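Local atomic coordinates of packaging protein UL32 (Human herpesvirus 8 type M, PDB entry 6XF9), a protein that binds zinc, assembles into a pentameric ring required for herpesviral packaging, and probably helps bring new capsids to nuclear replication compartments. Residues 85-90 / 421-426; 281-286 / 292-297; 300-303 / 308-311. One frame throughout, in Å; residues are numbered along the deposited sequence.

Contact 1. Residues 85-90 / 421-426; sequences APHCWT and LVFLFK
His87 and Phe423 share the same first torsion: in each, CG lies opposite the carbonyl carbon and beside the backbone N (chi1 -91° and -85°). With these torsions the two rings meet from opposite directions. His87 stands in the loop just before helix 89-106, whose N-cap is Cys88. Phe423 stands on helix 416-430. The backbones stay well apart, with His87 CA and Phe423 CA 11.1 Å from each other, and between the two segments the two rings alone bridge the gap.

The rings form an offset edge-to-face pair. The edge of Phe423 is turned to the face of His87, the centroids of the His87 and Phe423 rings are 5.2 Å apart, and the planes stand at 68°. Phe423 CZ leads, 3.6 Å from His87 NE2. The same CZ of Phe423 is 3.8 Å from His87 CD2. Phe423 CE2 comes in beside it. One corner of the phenyl ring thus meets the NE2 and CD2 side of the imidazole. His87 is modelled in two conformations; the pairing is described for one of them and is doubtful for the other.

Asn376 of helix 371-379 receives a hydrogen bond from the backbone N of His87. On the other segment, Lys426 forms a salt bridge with Asp370. The side chain of His87 lies about 9 Å from a zinc ion, but the ligands of that ion are Cys296, Cys299, His366 and Cys373.

No hydrogen bond crosses between the segments. The contact is buried but small, and joins two parts of the chain far apart in sequence. In this conformer, the attraction would come from dispersion and from the slightly positive C-H edge of Phe423 facing the imidazole pi system. Such a pairing would probably suit a neutral imidazole better than a protonated one.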
loop_
_atom_site.group_PDB
_atom_site.type_symbol
_atom_site.label_atom_id
_atom_site.label_comp_id
_atom_site.label_asym_id
_atom_site.label_seq_id
_atom_site.Cartn_x
_atom_site.Cartn_y
_atom_site.Cartn_z
ATOM N N ALA D 85 0.291 -44.513 2.592
ATOM C CA ALA D 85 -0.744 -44.593 1.582
ATOM C C ALA D 85 -1.137 -43.192 1.108
ATOM O O ALA D 85 -1.099 -42.234 1.889
ATOM C CB ALA D 85 -1.984 -45.315 2.124
ATOM N N PRO D 86 -1.503 -43.038 -0.164
ATOM C CA PRO D 86 -1.952 -41.733 -0.648
ATOM C C PRO D 86 -3.292 -41.364 -0.059
ATOM O O PRO D 86 -3.973 -42.160 0.577
ATOM C CB PRO D 86 -2.060 -41.919 -2.161
ATOM C CG PRO D 86 -2.234 -43.403 -2.343
ATOM C CD PRO D 86 -1.446 -44.044 -1.244
ATOM N N HIS D 87 -3.597 -40.094 -0.173
ATOM C CA HIS D 87 -4.940 -39.531 0.168
ATOM C C HIS D 87 -6.036 -39.653 -1.044
ATOM O O HIS D 87 -6.073 -39.034 -2.140
ATOM C CB HIS D 87 -4.838 -38.043 0.195
ATOM C CG HIS D 87 -4.500 -37.433 1.502
ATOM N ND1 HIS D 87 -3.210 -37.086 1.839
ATOM C CD2 HIS D 87 -5.288 -36.978 2.495
ATOM C CE1 HIS D 87 -3.211 -36.505 3.020
ATOM N NE2 HIS D 87 -4.458 -36.434 3.442
ATOM N N CYS D 88 -6.924 -40.579 -0.857
ATOM C CA CYS D 88 -7.863 -40.780 -1.956
ATOM C C CYS D 88 -9.071 -41.557 -1.458
ATOM O O CYS D 88 -9.209 -41.818 -0.258
ATOM C CB CYS D 88 -7.173 -41.468 -3.128
ATOM S SG CYS D 88 -6.272 -42.928 -2.667
ATOM N N TRP D 89 -9.971 -41.906 -2.384
ATOM C CA TRP D 89 -11.128 -42.700 -1.987
ATOM C C TRP D 89 -10.702 -44.098 -1.542
ATOM O O TRP D 89 -11.060 -44.531 -0.442
ATOM C CB TRP D 89 -12.148 -42.789 -3.131
ATOM C CG TRP D 89 -13.264 -43.711 -2.783
ATOM C CD1 TRP D 89 -14.367 -43.423 -2.054
ATOM C CD2 TRP D 89 -13.333 -45.110 -3.087
ATOM N NE1 TRP D 89 -15.145 -44.552 -1.908
ATOM C CE2 TRP D 89 -14.527 -45.597 -2.544
ATOM C CE3 TRP D 89 -12.507 -45.989 -3.787
ATOM C CZ2 TRP D 89 -14.907 -46.921 -2.666
ATOM C CZ3 TRP D 89 -12.893 -47.305 -3.912
ATOM C CH2 TRP D 89 -14.071 -47.759 -3.348
ATOM N N THR D 90 -9.870 -44.756 -2.340
ATOM C CA THR D 90 -9.485 -46.132 -2.054
ATOM C C THR D 90 -8.820 -46.287 -0.697
ATOM O O THR D 90 -9.067 -47.268 0.007
ATOM C CB THR D 90 -8.540 -46.686 -3.138
ATOM O OG1 THR D 90 -9.195 -46.646 -4.412
ATOM C CG2 THR D 90 -8.148 -48.122 -2.820
ATOM N N LEU D 421 -0.494 -26.483 2.949
ATOM C CA LEU D 421 -0.606 -25.657 1.755
ATOM C C LEU D 421 -1.289 -26.403 0.620
ATOM O O LEU D 421 -2.061 -25.813 -0.139
ATOM C CB LEU D 421 0.769 -25.164 1.314
ATOM C CG LEU D 421 1.332 -24.119 2.262
ATOM C CD1 LEU D 421 2.755 -23.857 1.907
ATOM C CD2 LEU D 421 0.508 -22.858 2.158
ATOM N N VAL D 422 -1.073 -27.706 0.512
ATOM C CA VAL D 422 -1.747 -28.446 -0.547
ATOM C C VAL D 422 -3.256 -28.412 -0.341
ATOM O O VAL D 422 -4.024 -28.252 -1.300
ATOM C CB VAL D 422 -1.200 -29.882 -0.604
ATOM C CG1 VAL D 422 -2.073 -30.754 -1.481
ATOM C CG2 VAL D 422 0.239 -29.856 -1.095
ATOM N N PHE D 423 -3.712 -28.536 0.914
ATOM C CA PHE D 423 -5.150 -28.487 1.189
ATOM C C PHE D 423 -5.724 -27.090 1.036
ATOM O O PHE D 423 -6.897 -26.938 0.677
ATOM C CB PHE D 423 -5.433 -29.022 2.584
ATOM C CG PHE D 423 -5.560 -30.492 2.608
ATOM C CD1 PHE D 423 -6.686 -31.093 2.093
ATOM C CD2 PHE D 423 -4.528 -31.281 3.049
ATOM C CE1 PHE D 423 -6.804 -32.457 2.059
ATOM C CE2 PHE D 423 -4.642 -32.657 3.011
ATOM C CZ PHE D 423 -5.784 -33.239 2.517
ATOM N N LEU D 424 -4.948 -26.067 1.376
ATOM C CA LEU D 424 -5.378 -24.702 1.106
ATOM C C LEU D 424 -5.591 -24.483 -0.393
ATOM O O LEU D 424 -6.647 -23.998 -0.815
ATOM C CB LEU D 424 -4.348 -23.734 1.696
ATOM C CG LEU D 424 -4.666 -23.305 3.147
ATOM C CD1 LEU D 424 -5.032 -24.452 4.074
ATOM C CD2 LEU D 424 -3.503 -22.544 3.746
ATOM N N PHE D 425 -4.635 -24.926 -1.221
ATOM C CA PHE D 425 -4.742 -24.753 -2.672
ATOM C C PHE D 425 -5.935 -25.514 -3.247
ATOM O O PHE D 425 -6.750 -24.947 -3.979
ATOM C CB PHE D 425 -3.442 -25.200 -3.335
ATOM C CG PHE D 425 -3.471 -25.141 -4.837
ATOM C CD1 PHE D 425 -3.186 -23.966 -5.507
ATOM C CD2 PHE D 425 -3.746 -26.271 -5.579
ATOM C CE1 PHE D 425 -3.195 -23.915 -6.889
ATOM C CE2 PHE D 425 -3.753 -26.237 -6.957
ATOM C CZ PHE D 425 -3.478 -25.052 -7.615
ATOM N N LYS D 426 -6.074 -26.800 -2.924
ATOM C CA LYS D 426 -7.266 -27.512 -3.377
ATOM C C LYS D 426 -8.535 -26.795 -2.925
ATOM O O LYS D 426 -9.595 -26.934 -3.553
ATOM C CB LYS D 426 -7.244 -28.960 -2.879
ATOM C CG LYS D 426 -6.108 -29.782 -3.459
ATOM C CD LYS D 426 -6.001 -29.610 -4.974
ATOM C CE LYS D 426 -6.887 -30.596 -5.683
ATOM N NZ LYS D 426 -7.080 -30.264 -7.111
#

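Contact 2. Residues 281-286 / 292-297. With ZN (zinc ion), chain P.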
loop_
_atom_site.group_PDB
_atom_site.type_symbol
_atom_site.label_atom_id
_atom_site.label_comp_id
_atom_site.label_asym_id
_atom_site.label_seq_id
_atom_site.Cartn_x
_atom_site.Cartn_y
_atom_site.Cartn_z
ATOM N N HIS D 281 -13.457 -38.779 -0.275
ATOM C CA HIS D 281 -12.375 -38.231 -1.061
ATOM C C HIS D 281 -11.972 -36.876 -0.480
ATOM O O HIS D 281 -12.797 -36.201 0.146
ATOM C CB HIS D 281 -12.823 -38.049 -2.512
ATOM C CG HIS D 281 -11.694 -37.832 -3.461
ATOM N ND1 HIS D 281 -11.080 -36.608 -3.619
ATOM C CD2 HIS D 281 -11.077 -38.680 -4.319
ATOM C CE1 HIS D 281 -10.105 -36.721 -4.509
ATOM N NE2 HIS D 281 -10.083 -37.967 -4.950
ATOM N N PRO D 282 -10.718 -36.434 -0.635
ATOM C CA PRO D 282 -10.315 -35.150 -0.026
ATOM C C PRO D 282 -11.088 -33.917 -0.507
ATOM O O PRO D 282 -11.208 -32.947 0.256
ATOM C CB PRO D 282 -8.825 -35.053 -0.380
ATOM C CG PRO D 282 -8.512 -36.276 -1.278
ATOM C CD PRO D 282 -9.550 -37.274 -0.932
ATOM N N THR D 283 -11.582 -33.887 -1.743
ATOM C CA THR D 283 -12.220 -32.678 -2.254
ATOM C C THR D 283 -13.735 -32.625 -2.013
ATOM O O THR D 283 -14.366 -31.613 -2.342
ATOM C CB THR D 283 -11.925 -32.539 -3.743
ATOM O OG1 THR D 283 -12.668 -33.535 -4.439
ATOM C CG2 THR D 283 -10.454 -32.763 -4.016
ATOM N N LEU D 284 -14.341 -33.679 -1.466
ATOM C CA LEU D 284 -15.739 -33.644 -1.035
ATOM C C LEU D 284 -16.698 -33.303 -2.177
ATOM O O LEU D 284 -17.710 -32.623 -1.972
ATOM C CB LEU D 284 -15.924 -32.669 0.131
ATOM C CG LEU D 284 -15.099 -33.111 1.339
ATOM C CD1 LEU D 284 -15.299 -32.205 2.550
ATOM C CD2 LEU D 284 -15.460 -34.538 1.663
ATOM N N GLY D 285 -16.381 -33.734 -3.391
ATOM C CA GLY D 285 -17.257 -33.505 -4.524
ATOM C C GLY D 285 -16.561 -33.922 -5.799
ATOM O O GLY D 285 -15.348 -34.158 -5.828
ATOM N N LEU D 286 -17.327 -34.068 -6.856
ATOM C CA LEU D 286 -16.796 -34.377 -8.143
ATOM C C LEU D 286 -17.186 -33.294 -9.132
ATOM O O LEU D 286 -18.278 -33.244 -9.561
ATOM C CB LEU D 286 -17.322 -35.715 -8.594
ATOM C CG LEU D 286 -16.900 -36.172 -9.942
ATOM C CD1 LEU D 286 -15.430 -36.100 -10.004
ATOM C CD2 LEU D 286 -17.255 -37.583 -10.138
ATOM N N THR D 292 -10.365 -32.935 -16.924
ATOM C CA THR D 292 -10.020 -33.506 -15.637
ATOM C C THR D 292 -11.235 -33.428 -14.731
ATOM O O THR D 292 -12.239 -32.796 -15.064
ATOM C CB THR D 292 -8.865 -32.762 -14.983
ATOM O OG1 THR D 292 -9.331 -31.483 -14.541
ATOM C CG2 THR D 292 -7.760 -32.564 -15.974
ATOM N N ALA D 293 -11.130 -34.076 -13.572
ATOM C CA ALA D 293 -12.191 -34.079 -12.576
ATOM C C ALA D 293 -11.555 -33.923 -11.204
ATOM O O ALA D 293 -10.374 -34.221 -11.018
ATOM C CB ALA D 293 -13.018 -35.362 -12.648
ATOM N N SER D 294 -12.344 -33.456 -10.229
ATOM C CA SER D 294 -11.774 -33.257 -8.899
ATOM C C SER D 294 -11.391 -34.556 -8.223
ATOM O O SER D 294 -10.661 -34.508 -7.227
ATOM C CB SER D 294 -12.729 -32.503 -7.987
ATOM O OG SER D 294 -13.973 -33.148 -7.933
ATOM N N VAL D 295 -11.858 -35.701 -8.718
ATOM C CA VAL D 295 -11.392 -37.003 -8.253
ATOM C C VAL D 295 -10.385 -37.521 -9.269
ATOM O O VAL D 295 -10.745 -37.859 -10.395
ATOM C CB VAL D 295 -12.548 -37.995 -8.061
ATOM C CG1 VAL D 295 -12.004 -39.361 -7.677
ATOM C CG2 VAL D 295 -13.483 -37.516 -6.991
ATOM N N CYS D 296 -9.121 -37.605 -8.891
ATOM C CA CYS D 296 -8.099 -38.059 -9.817
ATOM C C CYS D 296 -8.041 -39.575 -9.839
ATOM O O CYS D 296 -7.924 -40.214 -8.786
ATOM C CB CYS D 296 -6.754 -37.489 -9.421
ATOM S SG CYS D 296 -5.410 -38.177 -10.382
ATOM N N LEU D 297 -8.148 -40.161 -11.035
ATOM C CA LEU D 297 -8.191 -41.620 -11.107
ATOM C C LEU D 297 -6.824 -42.233 -10.911
ATOM O O LEU D 297 -6.721 -43.321 -10.342
ATOM C CB LEU D 297 -8.737 -42.088 -12.448
ATOM C CG LEU D 297 -10.235 -42.280 -12.519
ATOM C CD1 LEU D 297 -10.621 -42.436 -13.984
ATOM C CD2 LEU D 297 -10.592 -43.509 -11.724
HETATM ZN ZN ZN P . -3.550 -37.605 -9.114
#
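This contact leads into a CxxC zinc site, with three cysteines and one histidine as ligands, through a short beta hairpin of strands 288-289 and 292-293. Residues 281-286 run into the hairpin, starting with a type I beta turn from His281 to Leu284. Residues 292-297 leave it and reach the zinc ligand Cys296.

A serine hydroxyl ties the two sides together. Ser294 OG sits between the backbone N and the carbonyl carbon (chi1 55°) and donates to Gly285 O at 2.7 Å. The hydroxyl approaches from above the carbonyl plane, 38° out of it. Thr283 OG1 gives Gly285 O a second, weak hydrogen bond of 3.1 Å, so two hydroxyls converge on one carbonyl oxygen. Ser294 OG also bonds to the backbone N of Arg287.

The His281 ring is sandwiched. Val295 CG2 makes a CH-pi contact over one face, 3.9 Å from the His281 ring centroid and 14° off the normal. Pro282 CD lies against the opposite face. At the ring edge, Thr283 N gives a weak bond to His281 ND1, which helps to fix the rotation of the ring. Leu286 adds apolar packing: Leu286 CD1 touches Ala293 CB at 3.7 Å and Val295 CG2 at 3.9 Å.

Cys296 is the N-cap of helix 297-304, and its side chain caps a backbone N just beyond. Cys299, His366 and Cys373 complete the coordination. Cys296 SG, anti to its own N, binds the zinc ion at 2.3 Å.

Contact 3. Residues 300-303 / 308-311; sequences ECLA and APKA
Ala308 opens helix 308-321 and makes the tightest touch with helix 297-304, which precedes it in the chain. Its CB points at the other segment and meets the backbone of Cys301, with Ala308 CB 3.1 Å from Cys301 O. This is a close methyl-to-carbonyl approach. The same methyl lies alongside the base of the Cys301 side chain, Ala308 CB being 3.7 Å from Cys301 CB. Leu302 flanks it more loosely, with CD2 of Leu302 4.3 Å from Ala308 CB.

Pro309 comes next and packs against Leu302. One branch of the leucine does the touching. CG of Leu302 lies opposite its carbonyl carbon (chi1 -70°), and CD1 extends away from CA (chi2 -175°), which leaves CD2 as the branch turned to the proline. Leu302 CD2 is 3.6 Å from Pro309 CA and 3.9 Å from Pro309 CG. The proline stands in the first turn of its helix, where its lack of an N-H costs no helical hydrogen bond.

The two helices are consecutive and joined by a short link. Outside the contact, Cys301 also touches Leu351 and Leu354 of helix 349-357. Leu302 lies close to His366, a zinc ligand, with the side chains about 4 Å apart. Cys299, another ligand of this zinc, is on the same helix as Leu302.

No hydrogen bond crosses between the two segments. The contact is van der Waals packing of apolar side chains, together with one methyl against a backbone carbonyl. The close approach of the Ala308 methyl to the Cys301 carbonyl probably limits how near the two helices can come here.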
loop_
_atom_site.group_PDB
_atom_site.type_symbol
_atom_site.label_atom_id
_atom_site.label_comp_id
_atom_site.label_asym_id
_atom_site.label_seq_id
_atom_site.Cartn_x
_atom_site.Cartn_y
_atom_site.Cartn_z
ATOM N N GLU D 300 -6.167 -42.780 -7.331
ATOM C CA GLU D 300 -6.796 -44.016 -6.879
ATOM C C GLU D 300 -5.895 -45.199 -7.204
ATOM O O GLU D 300 -5.642 -46.052 -6.350
ATOM C CB GLU D 300 -8.162 -44.194 -7.547
ATOM C CG GLU D 300 -9.093 -43.007 -7.383
ATOM C CD GLU D 300 -9.379 -42.661 -5.948
ATOM O OE1 GLU D 300 -9.510 -43.595 -5.146
ATOM O OE2 GLU D 300 -9.429 -41.454 -5.607
ATOM N N CYS D 301 -5.332 -45.218 -8.413
ATOM C CA CYS D 301 -4.465 -46.318 -8.807
ATOM C C CYS D 301 -3.254 -46.422 -7.907
ATOM O O CYS D 301 -2.754 -47.524 -7.662
ATOM C CB CYS D 301 -4.027 -46.151 -10.256
ATOM S SG CYS D 301 -5.412 -46.376 -11.376
ATOM N N LEU D 302 -2.719 -45.286 -7.462
ATOM C CA LEU D 302 -1.566 -45.329 -6.570
ATOM C C LEU D 302 -1.865 -46.147 -5.325
ATOM O O LEU D 302 -0.992 -46.861 -4.825
ATOM C CB LEU D 302 -1.124 -43.917 -6.192
ATOM C CG LEU D 302 -0.496 -43.099 -7.324
ATOM C CD1 LEU D 302 -0.005 -41.791 -6.773
ATOM C CD2 LEU D 302 0.664 -43.836 -7.959
ATOM N N ALA D 303 -3.086 -46.069 -4.817
ATOM C CA ALA D 303 -3.458 -46.804 -3.618
ATOM C C ALA D 303 -4.150 -48.129 -3.903
ATOM O O ALA D 303 -4.230 -48.978 -3.008
ATOM C CB ALA D 303 -4.396 -45.960 -2.752
ATOM N N ALA D 308 1.052 -49.310 -9.977
ATOM C CA ALA D 308 0.784 -47.944 -10.429
ATOM C C ALA D 308 1.911 -46.994 -10.037
ATOM O O ALA D 308 2.393 -46.252 -10.915
ATOM C CB ALA D 308 -0.574 -47.463 -9.900
ATOM N N PRO D 309 2.407 -46.978 -8.785
ATOM C CA PRO D 309 3.505 -46.050 -8.452
ATOM C C PRO D 309 4.688 -46.119 -9.397
ATOM O O PRO D 309 5.145 -45.088 -9.917
ATOM C CB PRO D 309 3.873 -46.474 -7.029
ATOM C CG PRO D 309 2.591 -46.893 -6.442
ATOM C CD PRO D 309 1.854 -47.599 -7.558
ATOM N N LYS D 310 5.205 -47.317 -9.638
ATOM C CA LYS D 310 6.372 -47.410 -10.491
ATOM C C LYS D 310 6.007 -47.200 -11.953
ATOM O O LYS D 310 6.816 -46.653 -12.716
ATOM C CB LYS D 310 7.038 -48.763 -10.296
ATOM C CG LYS D 310 8.531 -48.722 -10.485
ATOM C CD LYS D 310 9.089 -50.079 -10.901
ATOM C CE LYS D 310 10.222 -49.918 -11.926
ATOM N NZ LYS D 310 11.494 -49.391 -11.318
ATOM N N ALA D 311 4.787 -47.600 -12.354
ATOM C CA ALA D 311 4.358 -47.430 -13.745
ATOM C C ALA D 311 4.279 -45.966 -14.137
ATOM O O ALA D 311 4.761 -45.563 -15.201
ATOM C CB ALA D 311 2.997 -48.079 -13.967
#

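Overall arrangement
All three contacts have a residue near one zinc ion, but only contact 2 holds a ligand, Cys296. Leu302 of contact 3 has its side chain about 6 Å from the metal, and His87 of contact 1 about 9 Å. Contacts 1 and 2 have centres about 10 Å apart and touch where Pro282 packs on His87 and Phe423. Contact 3 is more distant, about 15 Å from contact 1 and 16 Å from contact 2, centre to centre. Glu300, on segment 300-303, ties that helix to the other two contacts: OE1 of Glu300 probably accepts from Thr90 N at 3.1 Å, and OE2 of Glu300 lies 3.5 Å from His281 CD2. Contacts 2 and 3 follow in series within the chain loop closed by contact 1.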